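Local structure of adenylate isopentenyltransferase (Humulus lupulus, 3A8T) at residues L66-S71 with V134-S139. The protein catalyses transfer of an isopentenyl group from dimethylallyl diphosphate to ATP, ADP or AMP, an early step of cytokinin biosynthesis in the hop plant. Residues are numbered along the deposited sequence; the frame is centred on the assembly and turned at random.
Sequences LEVINS and VLVGGS. With ATP (adenosine-5'-triphosphate), chain B.
Ile69 sits between Val134 and Val136 of the neighbouring parallel strand and bonds to both: its N gives an almost straight bond to Val134 O at 2.9 Å, and its O accepts from Val136 N at 2.8 Å. Val134 N donates to Glu67 O on one side, while Ser71 N continues the pattern just past the strand end by donating to Val136 O at 2.8 Å. A weak bond from Ser139 N to Ser71 O joins the two loops that follow. The Ser139 hydroxyl, small enough to stand beside the nucleotide, donates to O2A of the ATP alpha-phosphate at 2.8 Å, and the backbone N of Lys73 bonds to the same OG. Gly137 has backbone angles (phi 160°, psi 173°) that would jam any side chain against the preceding carbonyl O, which suits glycine.

Valines, isoleucine and leucine make most of the side-chain packing across the pair. On one face, Val68 CG1 lies 3.8 Å from Val136 CG2, under helix 53-61, and Leu66 CD1 packs against Val134 CG2. On the other, Leu135 holds CG anti to its N (chi1 -159°), which carries CD1 to within 3.8 Å of Ile69 CG2 and also against Ser71 CB; Ile143 and Leu146 of helix 140-147 close over it. An alanine here would remove CG and both methyls, and would probably leave a gap between Ile69, Ser71 and that helix.

Strand 132-136 lies between strand 66-70 and strand 41-46, which leads into the P-loop with Lys53; this parallel sheet, with ATP-binding residues such as Ser139 at its C-terminal edge, fits the P-loop NTPase-like core of the IPP transferase family.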
loop_
_atom_site.group_PDB
_atom_site.type_symbol
_atom_site.label_atom_id
_atom_site.label_comp_id
_atom_site.label_asym_id
_atom_site.label_seq_id
_atom_site.Cartn_x
_atom_site.Cartn_y
_atom_site.Cartn_z
ATOM N N LEU A 66 14.877 -11.533 8.046
ATOM C CA LEU A 66 14.483 -10.137 8.053
ATOM C C LEU A 66 13.138 -9.884 8.735
ATOM O O LEU A 66 12.466 -10.806 9.161
ATOM C CB LEU A 66 14.541 -9.594 6.603
ATOM C CG LEU A 66 13.508 -10.048 5.577
ATOM C CD1 LEU A 66 12.237 -9.268 5.791
ATOM C CD2 LEU A 66 14.018 -9.848 4.154
ATOM N N GLU A 67 12.783 -8.625 8.885
ATOM C CA GLU A 67 11.524 -8.257 9.525
ATOM C C GLU A 67 11.083 -7.030 8.734
ATOM O O GLU A 67 11.904 -6.229 8.250
ATOM C CB GLU A 67 11.697 -7.892 11.038
ATOM C CG GLU A 67 12.473 -8.951 11.903
ATOM C CD GLU A 67 12.165 -8.912 13.449
ATOM O OE1 GLU A 67 11.318 -8.097 13.878
ATOM O OE2 GLU A 67 12.783 -9.691 14.246
ATOM N N VAL A 68 9.773 -6.884 8.625
ATOM C CA VAL A 68 9.185 -5.815 7.858
ATOM C C VAL A 68 8.589 -4.677 8.653
ATOM O O VAL A 68 7.935 -4.877 9.666
ATOM C CB VAL A 68 8.082 -6.398 6.883
ATOM C CG1 VAL A 68 7.230 -5.292 6.333
ATOM C CG2 VAL A 68 8.733 -7.153 5.730
ATOM N N ILE A 69 8.834 -3.475 8.159
ATOM C CA ILE A 69 8.262 -2.250 8.724
ATOM C C ILE A 69 7.392 -1.735 7.594
ATOM O O ILE A 69 7.864 -1.554 6.481
ATOM C CB ILE A 69 9.321 -1.182 9.026
ATOM C CG1 ILE A 69 10.349 -1.747 10.020
ATOM C CG2 ILE A 69 8.642 0.065 9.524
ATOM C CD1 ILE A 69 11.555 -0.862 10.339
ATOM N N ASN A 70 6.113 -1.573 7.866
ATOM C CA ASN A 70 5.166 -1.062 6.886
ATOM C C ASN A 70 5.313 0.444 6.772
ATOM O O ASN A 70 5.344 1.122 7.794
ATOM C CB ASN A 70 3.748 -1.342 7.334
ATOM C CG ASN A 70 2.743 -0.545 6.553
ATOM O OD1 ASN A 70 2.017 0.261 7.090
ATOM N ND2 ASN A 70 2.715 -0.765 5.280
ATOM N N SER A 71 5.403 0.960 5.539
ATOM C CA SER A 71 5.524 2.411 5.265
ATOM C C SER A 71 4.317 2.968 4.497
ATOM O O SER A 71 4.350 4.082 4.000
ATOM C CB SER A 71 6.796 2.728 4.477
ATOM O OG SER A 71 6.822 2.017 3.266
ATOM N N VAL A 134 13.329 -4.056 6.761
ATOM C CA VAL A 134 12.906 -3.786 5.376
ATOM C C VAL A 134 11.697 -2.862 5.389
ATOM O O VAL A 134 10.639 -3.247 5.878
ATOM C CB VAL A 134 12.519 -5.072 4.716
ATOM C CG1 VAL A 134 12.203 -4.857 3.256
ATOM C CG2 VAL A 134 13.649 -6.090 4.913
ATOM N N LEU A 135 11.869 -1.646 4.872
ATOM C CA LEU A 135 10.774 -0.677 4.803
ATOM C C LEU A 135 9.912 -1.008 3.579
ATOM O O LEU A 135 10.381 -0.902 2.472
ATOM C CB LEU A 135 11.354 0.721 4.658
ATOM C CG LEU A 135 10.478 1.885 5.048
ATOM C CD1 LEU A 135 10.062 1.792 6.491
ATOM C CD2 LEU A 135 11.260 3.185 4.778
ATOM N N VAL A 136 8.662 -1.409 3.784
ATOM C CA VAL A 136 7.796 -1.802 2.676
ATOM C C VAL A 136 6.555 -0.955 2.575
ATOM O O VAL A 136 5.671 -0.965 3.464
ATOM C CB VAL A 136 7.379 -3.309 2.810
ATOM C CG1 VAL A 136 6.544 -3.768 1.606
ATOM C CG2 VAL A 136 8.637 -4.156 2.938
ATOM N N GLY A 137 6.470 -0.218 1.477
ATOM C CA GLY A 137 5.317 0.634 1.325
ATOM C C GLY A 137 5.500 1.768 0.345
ATOM O O GLY A 137 6.600 2.030 -0.170
ATOM N N GLY A 138 4.390 2.454 0.115
ATOM C CA GLY A 138 4.401 3.507 -0.854
ATOM C C GLY A 138 4.084 4.919 -0.454
ATOM O O GLY A 138 3.804 5.713 -1.364
ATOM N N SER A 139 4.105 5.251 0.838
ATOM C CA SER A 139 3.834 6.647 1.211
ATOM C C SER A 139 5.172 7.318 1.266
ATOM O O SER A 139 5.901 7.221 2.251
ATOM C CB SER A 139 3.151 6.763 2.550
ATOM O OG SER A 139 1.966 6.005 2.499
HETATM P PG ATP B . 0.129 12.514 0.129
HETATM O O1G ATP B . 0.978 13.112 1.207
HETATM O O2G ATP B . -1.412 12.521 0.660
HETATM O O3G ATP B . 0.210 13.405 -1.214
HETATM P PB ATP B . 1.711 10.318 0.641
HETATM O O1B ATP B . 3.033 10.475 0.117
HETATM O O2B ATP B . 1.663 10.979 2.046
HETATM O O3B ATP B . 0.618 10.984 -0.314
HETATM P PA ATP B . 0.498 7.932 -0.249
HETATM O O1A ATP B . 0.740 8.276 -1.642
HETATM O O2A ATP B . 0.844 6.353 -0.096
HETATM O O3A ATP B . 1.445 8.727 0.843
HETATM O "O5'" ATP B . -1.074 8.026 0.154
HETATM C "C5'" ATP B . -1.724 9.152 -0.369
HETATM C "C4'" ATP B . -3.205 8.828 -0.387
HETATM O "O4'" ATP B . -3.412 7.668 -1.202
HETATM C "C3'" ATP B . -3.801 8.445 0.990
HETATM O "O3'" ATP B . -4.221 9.606 1.702
HETATM C "C2'" ATP B . -4.959 7.512 0.597
HETATM O "O2'" ATP B . -6.096 8.251 0.311
HETATM C "C1'" ATP B . -4.471 6.796 -0.641
HETATM N N9 ATP B . -3.921 5.457 -0.290
HETATM C C8 ATP B . -2.581 5.138 -0.076
HETATM N N7 ATP B . -2.459 3.887 0.319
HETATM C C5 ATP B . -3.695 3.316 0.383
HETATM C C6 ATP B . -4.232 2.016 0.743
HETATM N N6 ATP B . -3.435 0.978 1.154
HETATM N N1 ATP B . -5.569 1.843 0.671
HETATM C C2 ATP B . -6.377 2.819 0.281
HETATM N N3 ATP B . -5.934 4.033 -0.057
HETATM C C4 ATP B . -4.645 4.332 -0.023
HETATM O O HOH W 1 9.460 1.620 1.594
#